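Local atomic coordinates of putative ATP-grasp superfamily protein (Archaeoglobus fulgidus, PDB entry 3DF7), a protein that is of unknown function but belongs to the ATP-grasp superfamily and so probably binds ATP, perhaps together with a metal ion. Residues 123-128 / 160-165; 111-116 / 139-144; 253-258 / 279-284. All coordinates share one frame; numbering follows the deposited sequence.

Contact 1 (123-128 / 160-165); sequences QVPQTS and IAQEFI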
loop_
_atom_site.group_PDB
_atom_site.type_symbol
_atom_site.label_atom_id
_atom_site.label_comp_id
_atom_site.label_asym_id
_atom_site.label_seq_id
_atom_site.Cartn_x
_atom_site.Cartn_y
_atom_site.Cartn_z
ATOM N N GLN A 123 -5.431 -17.937 -8.007
ATOM C CA GLN A 123 -4.128 -18.341 -8.509
ATOM C C GLN A 123 -2.975 -17.623 -7.824
ATOM O O GLN A 123 -2.919 -16.393 -7.819
ATOM C CB GLN A 123 -4.040 -18.097 -10.014
ATOM C CG GLN A 123 -2.747 -18.608 -10.624
ATOM C CD GLN A 123 -2.641 -20.119 -10.566
ATOM O OE1 GLN A 123 -3.484 -20.832 -11.117
ATOM N NE2 GLN A 123 -1.607 -20.616 -9.892
ATOM N N VAL A 124 -2.064 -18.399 -7.240
ATOM C CA VAL A 124 -0.880 -17.851 -6.586
ATOM C C VAL A 124 0.322 -18.667 -7.051
ATOM O O VAL A 124 0.174 -19.788 -7.538
ATOM C CB VAL A 124 -0.963 -17.930 -5.036
ATOM C CG1 VAL A 124 -2.148 -17.125 -4.533
ATOM C CG2 VAL A 124 -1.060 -19.385 -4.589
ATOM N N PRO A 125 1.531 -18.110 -6.927
ATOM C CA PRO A 125 2.702 -18.871 -7.364
ATOM C C PRO A 125 3.068 -19.950 -6.347
ATOM O O PRO A 125 2.691 -19.860 -5.175
ATOM C CB PRO A 125 3.780 -17.797 -7.491
ATOM C CG PRO A 125 3.404 -16.815 -6.432
ATOM C CD PRO A 125 1.894 -16.736 -6.536
ATOM N N GLN A 126 3.777 -20.982 -6.793
ATOM C CA GLN A 126 4.190 -22.032 -5.873
ATOM C C GLN A 126 4.958 -21.340 -4.758
ATOM O O GLN A 126 5.791 -20.474 -5.023
ATOM C CB GLN A 126 5.102 -23.040 -6.573
ATOM C CG GLN A 126 4.403 -23.936 -7.578
ATOM C CD GLN A 126 5.321 -25.023 -8.100
ATOM O OE1 GLN A 126 5.952 -25.743 -7.319
ATOM N NE2 GLN A 126 5.404 -25.151 -9.419
ATOM N N THR A 127 4.668 -21.712 -3.516
ATOM C CA THR A 127 5.332 -21.112 -2.361
ATOM C C THR A 127 5.719 -22.200 -1.366
ATOM O O THR A 127 4.978 -23.166 -1.176
ATOM C CB THR A 127 4.410 -20.090 -1.666
ATOM O OG1 THR A 127 3.934 -19.146 -2.633
ATOM C CG2 THR A 127 5.167 -19.338 -0.567
ATOM N N SER A 128 6.872 -22.035 -0.728
ATOM C CA SER A 128 7.354 -23.029 0.225
ATOM C C SER A 128 8.269 -22.406 1.275
ATOM O O SER A 128 8.657 -21.245 1.162
ATOM C CB SER A 128 8.108 -24.130 -0.530
ATOM O OG SER A 128 8.564 -25.142 0.350
ATOM N N ILE A 160 10.532 -17.125 2.774
ATOM C CA ILE A 160 9.762 -18.122 2.050
ATOM C C ILE A 160 10.403 -18.205 0.677
ATOM O O ILE A 160 11.124 -17.293 0.261
ATOM C CB ILE A 160 8.270 -17.729 1.849
ATOM C CG1 ILE A 160 8.170 -16.425 1.052
ATOM C CG2 ILE A 160 7.570 -17.624 3.187
ATOM C CD1 ILE A 160 6.792 -16.181 0.456
ATOM N N ALA A 161 10.165 -19.315 -0.007
ATOM C CA ALA A 161 10.664 -19.505 -1.354
ATOM C C ALA A 161 9.410 -19.325 -2.194
ATOM O O ALA A 161 8.345 -19.821 -1.822
ATOM C CB ALA A 161 11.219 -20.920 -1.525
ATOM N N GLN A 162 9.514 -18.604 -3.302
ATOM C CA GLN A 162 8.344 -18.406 -4.140
ATOM C C GLN A 162 8.672 -18.381 -5.615
ATOM O O GLN A 162 9.564 -17.658 -6.065
ATOM C CB GLN A 162 7.608 -17.120 -3.758
ATOM C CG GLN A 162 6.286 -16.947 -4.503
ATOM C CD GLN A 162 5.441 -15.820 -3.946
ATOM O OE1 GLN A 162 5.750 -14.643 -4.132
ATOM N NE2 GLN A 162 4.369 -16.178 -3.246
ATOM N N GLU A 163 7.931 -19.192 -6.359
ATOM C CA GLU A 163 8.086 -19.297 -7.800
ATOM C C GLU A 163 8.108 -17.916 -8.441
ATOM O O GLU A 163 7.287 -17.053 -8.124
ATOM C CB GLU A 163 6.931 -20.134 -8.371
ATOM C CG GLU A 163 6.685 -19.962 -9.871
ATOM C CD GLU A 163 5.515 -20.788 -10.372
ATOM O OE1 GLU A 163 4.552 -20.990 -9.606
ATOM O OE2 GLU A 163 5.547 -21.225 -11.539
ATOM N N PHE A 164 9.063 -17.704 -9.340
ATOM C CA PHE A 164 9.170 -16.426 -10.025
ATOM C C PHE A 164 8.214 -16.436 -11.203
ATOM O O PHE A 164 8.267 -17.331 -12.053
ATOM C CB PHE A 164 10.592 -16.198 -10.539
ATOM C CG PHE A 164 10.781 -14.867 -11.207
ATOM C CD1 PHE A 164 10.957 -13.714 -10.452
ATOM C CD2 PHE A 164 10.748 -14.763 -12.595
ATOM C CE1 PHE A 164 11.097 -12.467 -11.069
ATOM C CE2 PHE A 164 10.888 -13.523 -13.222
ATOM C CZ PHE A 164 11.062 -12.374 -12.455
ATOM N N ILE A 165 7.334 -15.447 -11.253
ATOM C CA ILE A 165 6.376 -15.350 -12.339
ATOM C C ILE A 165 6.852 -14.270 -13.303
ATOM O O ILE A 165 7.027 -13.117 -12.918
ATOM C CB ILE A 165 4.974 -14.988 -11.811
ATOM C CG1 ILE A 165 4.528 -16.018 -10.768
ATOM C CG2 ILE A 165 3.990 -14.908 -12.965
ATOM C CD1 ILE A 165 4.461 -17.453 -11.280
#
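Thr127 and Gln162 face each other as an antiparallel non-hydrogen-bonded pair, and their side chains carry the tight part of this contact. Gln162 has its CG anti to the backbone N (chi1 -174°), and its extended chain reaches across to Thr127. Gln162 NE2 gives a nearly straight bond (171°), in the amide plane, to Thr127 OG1 at 3.1 Å. Thr127 OG1 donates to Pro125 O at 2.9 Å. Pro125 CG presses on the same amide, 3.4 Å from Gln162 CD. Thr127 CG2 meets Ile160 CD1 at 3.7 Å. A valine in place of Thr127 would probably leave Gln162 NE2 without this acceptor and the amide less fixed in rotation.

The Gln126 side chain lies on the solvent side and touches lightly, its CG 3.6 Å from Glu163 OE1. Its backbone is held by two bonds: Gln126 N bonds the anti lone pair of Glu163 OE1 at 2.9 Å, while Glu163 N returns a bond to Gln126 O at 2.8 Å. Ser128 and Ala161 form a hydrogen-bonded pair. The two strands belong to a small antiparallel sheet of the ATP-grasp domain. Strand 136-140 flanks strand 159-163, Tyr115 of helix 111-118 covers Thr127, and Ile243 of strand 240-246 backs Pro125 and Gln162.

Contact 2 (111-116 / 139-144); sequences KWELYK and KPRTAC
Trp112 lies against one face of the Arg141 guanidinium group, touching it with CB and with the CD1 corner of its ring. Trp112 CD1 stands 3.7 Å above the Arg141 guanidinium plane, toward its rim. The two planes are 71° apart, and Arg141 NH2 sits at the edge of the indole, near its plane. Lys116 CG lies over one indole face, toward the rim.

The contact joins the start of helix 111-118 to the end of strand 136-140 in the ATP-grasp domain, where the strand's Lys-Pro pair runs into a loop. Arg141 NH2 makes a salt bridge to Asp110, whose OD1 accepts a bond from Trp112 N. This ties the guanidinium to the first turn of the helix.

Lys111 N bonds Arg141 O at 2.8 Å. The Lys111 side chain is extended and turns only at the last torsion (chi4 66°), which brings NZ to the carbonyls of Pro140, at the strand end, and Ala143, in the loop. Lys111 NZ donates to Pro140 O at 2.9 Å, nearly end-on, and to Ala143 O at 3.1 Å, on a lone pair. A water is the third partner gripping NZ: it accepts from Lys111 NZ at 2.7 Å and from Ala143 N at 2.8 Å.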
loop_
_atom_site.group_PDB
_atom_site.type_symbol
_atom_site.label_atom_id
_atom_site.label_comp_id
_atom_site.label_asym_id
_atom_site.label_seq_id
_atom_site.Cartn_x
_atom_site.Cartn_y
_atom_site.Cartn_z
ATOM N N LYS A 111 3.522 -13.609 4.558
ATOM C CA LYS A 111 3.355 -14.206 3.236
ATOM C C LYS A 111 3.076 -15.707 3.270
ATOM O O LYS A 111 2.391 -16.233 2.393
ATOM C CB LYS A 111 4.583 -13.922 2.372
ATOM C CG LYS A 111 4.837 -12.437 2.140
ATOM C CD LYS A 111 5.930 -12.203 1.101
ATOM C CE LYS A 111 6.291 -10.728 1.008
ATOM N NZ LYS A 111 6.916 -10.220 2.256
ATOM N N TRP A 112 3.606 -16.404 4.271
ATOM C CA TRP A 112 3.358 -17.839 4.352
ATOM C C TRP A 112 1.905 -18.085 4.735
ATOM O O TRP A 112 1.247 -18.967 4.184
ATOM C CB TRP A 112 4.271 -18.508 5.380
ATOM C CG TRP A 112 4.022 -19.992 5.462
ATOM C CD1 TRP A 112 3.579 -20.689 6.549
ATOM C CD2 TRP A 112 4.155 -20.946 4.400
ATOM N NE1 TRP A 112 3.423 -22.019 6.230
ATOM C CE2 TRP A 112 3.767 -22.203 4.918
ATOM C CE3 TRP A 112 4.560 -20.862 3.061
ATOM C CZ2 TRP A 112 3.777 -23.369 4.141
ATOM C CZ3 TRP A 112 4.569 -22.021 2.291
ATOM C CH2 TRP A 112 4.178 -23.258 2.834
ATOM N N GLU A 113 1.407 -17.305 5.687
ATOM C CA GLU A 113 0.023 -17.442 6.112
ATOM C C GLU A 113 -0.894 -17.007 4.965
ATOM O O GLU A 113 -1.930 -17.621 4.723
ATOM C CB GLU A 113 -0.238 -16.588 7.357
ATOM C CG GLU A 113 0.337 -17.177 8.645
ATOM C CD GLU A 113 -0.261 -18.535 8.980
ATOM O OE1 GLU A 113 -1.503 -18.653 8.983
ATOM O OE2 GLU A 113 0.506 -19.488 9.240
ATOM N N LEU A 114 -0.503 -15.960 4.249
ATOM C CA LEU A 114 -1.320 -15.487 3.136
ATOM C C LEU A 114 -1.383 -16.553 2.048
ATOM O O LEU A 114 -2.433 -16.775 1.451
ATOM C CB LEU A 114 -0.760 -14.183 2.557
ATOM C CG LEU A 114 -1.560 -13.591 1.390
ATOM C CD1 LEU A 114 -3.015 -13.383 1.807
ATOM C CD2 LEU A 114 -0.935 -12.279 0.955
ATOM N N TYR A 115 -0.258 -17.209 1.792
ATOM C CA TYR A 115 -0.215 -18.265 0.784
ATOM C C TYR A 115 -1.237 -19.361 1.110
ATOM O O TYR A 115 -2.033 -19.762 0.258
ATOM C CB TYR A 115 1.190 -18.869 0.719
ATOM C CG TYR A 115 1.249 -20.205 0.008
ATOM C CD1 TYR A 115 0.952 -20.313 -1.351
ATOM C CD2 TYR A 115 1.592 -21.366 0.703
ATOM C CE1 TYR A 115 0.999 -21.550 -2.003
ATOM C CE2 TYR A 115 1.637 -22.601 0.064
ATOM C CZ TYR A 115 1.341 -22.686 -1.285
ATOM O OH TYR A 115 1.385 -23.913 -1.910
ATOM N N LYS A 116 -1.219 -19.845 2.348
ATOM C CA LYS A 116 -2.154 -20.898 2.745
ATOM C C LYS A 116 -3.599 -20.417 2.694
ATOM O O LYS A 116 -4.513 -21.194 2.421
ATOM C CB LYS A 116 -1.825 -21.406 4.154
ATOM C CG LYS A 116 -0.419 -21.971 4.282
ATOM C CD LYS A 116 -0.210 -22.703 5.609
ATOM C CE LYS A 116 -0.384 -21.785 6.802
ATOM N NZ LYS A 116 -0.156 -22.510 8.085
ATOM N N LYS A 139 12.090 -14.287 -0.159
ATOM C CA LYS A 139 11.644 -13.013 0.382
ATOM C C LYS A 139 11.240 -13.194 1.838
ATOM O O LYS A 139 10.785 -14.268 2.235
ATOM C CB LYS A 139 10.483 -12.454 -0.448
ATOM C CG LYS A 139 9.252 -13.331 -0.527
ATOM C CD LYS A 139 8.521 -13.131 -1.857
ATOM C CE LYS A 139 8.171 -11.675 -2.118
ATOM N NZ LYS A 139 7.547 -11.492 -3.464
ATOM N N PRO A 140 11.432 -12.155 2.663
ATOM C CA PRO A 140 11.076 -12.238 4.083
ATOM C C PRO A 140 9.592 -12.542 4.252
ATOM O O PRO A 140 8.767 -12.031 3.496
ATOM C CB PRO A 140 11.440 -10.851 4.612
ATOM C CG PRO A 140 12.552 -10.412 3.699
ATOM C CD PRO A 140 12.030 -10.845 2.349
ATOM N N ARG A 141 9.251 -13.377 5.231
ATOM C CA ARG A 141 7.850 -13.711 5.470
ATOM C C ARG A 141 7.048 -12.445 5.751
ATOM O O ARG A 141 5.888 -12.343 5.364
ATOM C CB ARG A 141 7.714 -14.700 6.638
ATOM C CG ARG A 141 8.007 -16.148 6.249
ATOM C CD ARG A 141 7.811 -17.128 7.412
ATOM N NE ARG A 141 6.427 -17.212 7.881
ATOM C CZ ARG A 141 5.978 -18.155 8.708
ATOM N NH1 ARG A 141 6.801 -19.094 9.157
ATOM N NH2 ARG A 141 4.711 -18.163 9.089
ATOM N N THR A 142 7.672 -11.476 6.416
ATOM C CA THR A 142 7.002 -10.211 6.715
ATOM C C THR A 142 7.891 -9.083 6.199
ATOM O O THR A 142 9.029 -8.931 6.636
ATOM C CB THR A 142 6.787 -10.005 8.230
ATOM O OG1 THR A 142 7.940 -9.366 8.795
ATOM C CG2 THR A 142 6.561 -11.342 8.924
ATOM N N ALA A 143 7.368 -8.300 5.266
ATOM C CA ALA A 143 8.121 -7.194 4.687
ATOM C C ALA A 143 7.284 -6.535 3.612
ATOM O O ALA A 143 6.626 -7.217 2.828
ATOM C CB ALA A 143 9.433 -7.703 4.093
ATOM N N CYS A 144 7.314 -5.207 3.566
ATOM C CA CYS A 144 6.537 -4.472 2.575
ATOM C C CYS A 144 7.255 -4.463 1.227
ATOM O O CYS A 144 7.670 -5.511 0.728
ATOM C CB CYS A 144 6.308 -3.045 3.049
ATOM S SG CYS A 144 7.835 -2.150 3.331
HETATM O O HOH W 1 5.088 -9.609 4.207
#

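Contact 3 (253-258 / 279-284); sequences VVAFSR and QMVRKS
Arg258 and Gln279 meet because each chain bends partway along. Gln279 has CG beside its backbone N and then folds at its second torsion (chi2 -66°), which carries its amide to Arg258. The contact packs the short helix 256-260 and the turn before it onto strand 279-285, part of the large antiparallel sheet of this ATP-grasp protein. Arg258 also starts with CG beside its backbone N and bends at chi3 (60°), which brings the guanidinium edge to that amide. The two chains cross at about a right angle, with their flat groups 70° apart. Gln279 CD lies 3.7 Å from Arg258 CB, and the amide therefore also rests on the foot of the arginine chain.

The chain leaves strand 240-246 of the same sheet, passes through this helical part, and returns to the sheet in strand 279-285. Gln279 and Val281 face the helical segment, while Met280, a selenomethionine, points away from it.

Away from Arg258 the contact is apolar. Ala255 CB touches both strand residues and lies 4.1 Å from Gln279 CB. Val254 comes in obliquely and puts its CG2 4.0 Å from Val281 CG1 and equally far from the other methyl. Ala26 and Ser30 of helix 18-35 also touch Val254, and Ile301 of the neighbouring strand 297-303 adjoins Val254, Arg258 and Gln279. Asp303 of that strand makes a long, weak ion pair with Arg258. These neighbours make this a buried joint between the sheet and its helical cover. The closest apolar approach is Ala255 CB to Val281 CG2, at 3.5 Å.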
loop_
_atom_site.group_PDB
_atom_site.type_symbol
_atom_site.label_atom_id
_atom_site.label_comp_id
_atom_site.label_asym_id
_atom_site.label_seq_id
_atom_site.Cartn_x
_atom_site.Cartn_y
_atom_site.Cartn_z
ATOM N N VAL A 253 -1.366 5.473 -4.887
ATOM C CA VAL A 253 -2.422 6.378 -4.463
ATOM C C VAL A 253 -2.037 7.853 -4.622
ATOM O O VAL A 253 -2.896 8.699 -4.855
ATOM C CB VAL A 253 -2.810 6.128 -2.979
ATOM C CG1 VAL A 253 -1.744 6.704 -2.038
ATOM C CG2 VAL A 253 -4.155 6.735 -2.690
ATOM N N VAL A 254 -0.750 8.160 -4.496
ATOM C CA VAL A 254 -0.313 9.547 -4.611
ATOM C C VAL A 254 -0.625 10.148 -5.980
ATOM O O VAL A 254 -0.753 11.360 -6.111
ATOM C CB VAL A 254 1.208 9.696 -4.331
ATOM C CG1 VAL A 254 1.545 9.077 -2.977
ATOM C CG2 VAL A 254 2.025 9.050 -5.440
ATOM N N ALA A 255 -0.756 9.302 -6.996
ATOM C CA ALA A 255 -1.039 9.790 -8.345
ATOM C C ALA A 255 -2.520 10.006 -8.657
ATOM O O ALA A 255 -2.857 10.591 -9.686
ATOM C CB ALA A 255 -0.440 8.829 -9.370
ATOM N N PHE A 256 -3.406 9.561 -7.772
ATOM C CA PHE A 256 -4.838 9.683 -8.035
ATOM C C PHE A 256 -5.373 11.079 -8.375
ATOM O O PHE A 256 -6.130 11.226 -9.336
ATOM C CB PHE A 256 -5.631 9.074 -6.873
ATOM C CG PHE A 256 -5.537 7.561 -6.789
ATOM C CD1 PHE A 256 -4.678 6.845 -7.618
ATOM C CD2 PHE A 256 -6.317 6.858 -5.873
ATOM C CE1 PHE A 256 -4.596 5.448 -7.536
ATOM C CE2 PHE A 256 -6.243 5.466 -5.783
ATOM C CZ PHE A 256 -5.380 4.760 -6.618
ATOM N N SER A 257 -4.990 12.103 -7.614
ATOM C CA SER A 257 -5.482 13.453 -7.900
ATOM C C SER A 257 -5.157 13.914 -9.315
ATOM O O SER A 257 -6.031 14.402 -10.028
ATOM C CB SER A 257 -4.919 14.463 -6.897
ATOM O OG SER A 257 -5.531 14.298 -5.629
ATOM N N ARG A 258 -3.901 13.760 -9.719
ATOM C CA ARG A 258 -3.487 14.159 -11.056
ATOM C C ARG A 258 -4.053 13.230 -12.124
ATOM O O ARG A 258 -4.587 13.689 -13.131
ATOM C CB ARG A 258 -1.956 14.199 -11.153
ATOM C CG ARG A 258 -1.328 15.412 -10.468
ATOM C CD ARG A 258 0.181 15.260 -10.321
ATOM N NE ARG A 258 0.856 15.114 -11.607
ATOM C CZ ARG A 258 1.453 16.103 -12.263
ATOM N NH1 ARG A 258 1.471 17.331 -11.755
ATOM N NH2 ARG A 258 2.029 15.865 -13.433
ATOM N N GLN A 279 -0.313 9.044 -15.371
ATOM C CA GLN A 279 0.820 9.569 -14.617
ATOM C C GLN A 279 1.885 8.509 -14.382
ATOM O O GLN A 279 1.592 7.314 -14.363
ATOM C CB GLN A 279 0.352 10.052 -13.241
ATOM C CG GLN A 279 -0.716 11.120 -13.276
ATOM C CD GLN A 279 -0.196 12.394 -13.873
ATOM O OE1 GLN A 279 -0.731 12.899 -14.865
ATOM N NE2 GLN A 279 0.865 12.919 -13.286
HETATM N N MSE A 280 3.124 8.956 -14.209
HETATM C CA MSE A 280 4.198 8.041 -13.866
HETATM C C MSE A 280 4.717 8.494 -12.510
HETATM O O MSE A 280 5.096 9.654 -12.340
HETATM C CB MSE A 280 5.365 8.072 -14.864
HETATM C CG MSE A 280 6.558 7.235 -14.368
HETATM SE SE MSE A 280 8.061 7.076 -15.574
HETATM C CE MSE A 280 7.468 5.526 -16.586
ATOM N N VAL A 281 4.712 7.587 -11.541
ATOM C CA VAL A 281 5.236 7.899 -10.220
ATOM C C VAL A 281 6.607 7.231 -10.207
ATOM O O VAL A 281 6.735 6.081 -10.617
ATOM C CB VAL A 281 4.360 7.287 -9.088
ATOM C CG1 VAL A 281 4.974 7.596 -7.723
ATOM C CG2 VAL A 281 2.943 7.844 -9.155
ATOM N N ARG A 282 7.641 7.941 -9.779
ATOM C CA ARG A 282 8.951 7.309 -9.742
ATOM C C ARG A 282 9.824 7.824 -8.621
ATOM O O ARG A 282 9.770 9.001 -8.253
ATOM C CB ARG A 282 9.680 7.476 -11.084
ATOM C CG ARG A 282 10.135 8.889 -11.393
ATOM C CD ARG A 282 10.733 8.991 -12.800
ATOM N NE ARG A 282 11.116 10.365 -13.102
ATOM C CZ ARG A 282 11.431 10.822 -14.309
ATOM N NH1 ARG A 282 11.418 10.018 -15.368
ATOM N NH2 ARG A 282 11.748 12.101 -14.455
ATOM N N LYS A 283 10.621 6.915 -8.076
ATOM C CA LYS A 283 11.540 7.244 -7.006
ATOM C C LYS A 283 12.858 7.578 -7.691
ATOM O O LYS A 283 13.298 6.873 -8.606
ATOM C CB LYS A 283 11.708 6.047 -6.070
ATOM C CG LYS A 283 12.669 6.280 -4.921
ATOM C CD LYS A 283 12.849 5.015 -4.090
ATOM C CE LYS A 283 11.534 4.566 -3.472
ATOM N NZ LYS A 283 11.697 3.360 -2.618
ATOM N N SER A 284 13.477 8.669 -7.262
ATOM C CA SER A 284 14.730 9.094 -7.858
ATOM C C SER A 284 15.602 9.792 -6.833
ATOM O O SER A 284 15.239 9.901 -5.656
ATOM C CB SER A 284 14.448 10.041 -9.030
ATOM O OG SER A 284 13.613 11.124 -8.628
#

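In the fold
Contacts 1 and 2 are neighbours in one small unit, with centres 11 Å apart. They share a sheet, and Ile160 N probably bonds Lys139 O at 2.9 Å across its adjoining strands. Helix 111-118 of contact 2 also packs on contact 1, where Trp112 CZ3 lies 3.6 Å from Ser128 CA. Contact 3 is separate. Its centre is 29 Å from that of contact 1 and 26 Å from that of contact 2, and its nearest atoms are about 9 Å from contact 2. In ATP-grasp enzymes the nucleotide generally binds between the small sheet and the larger one, so contacts 1 and 2 probably help build one wall of such a cleft.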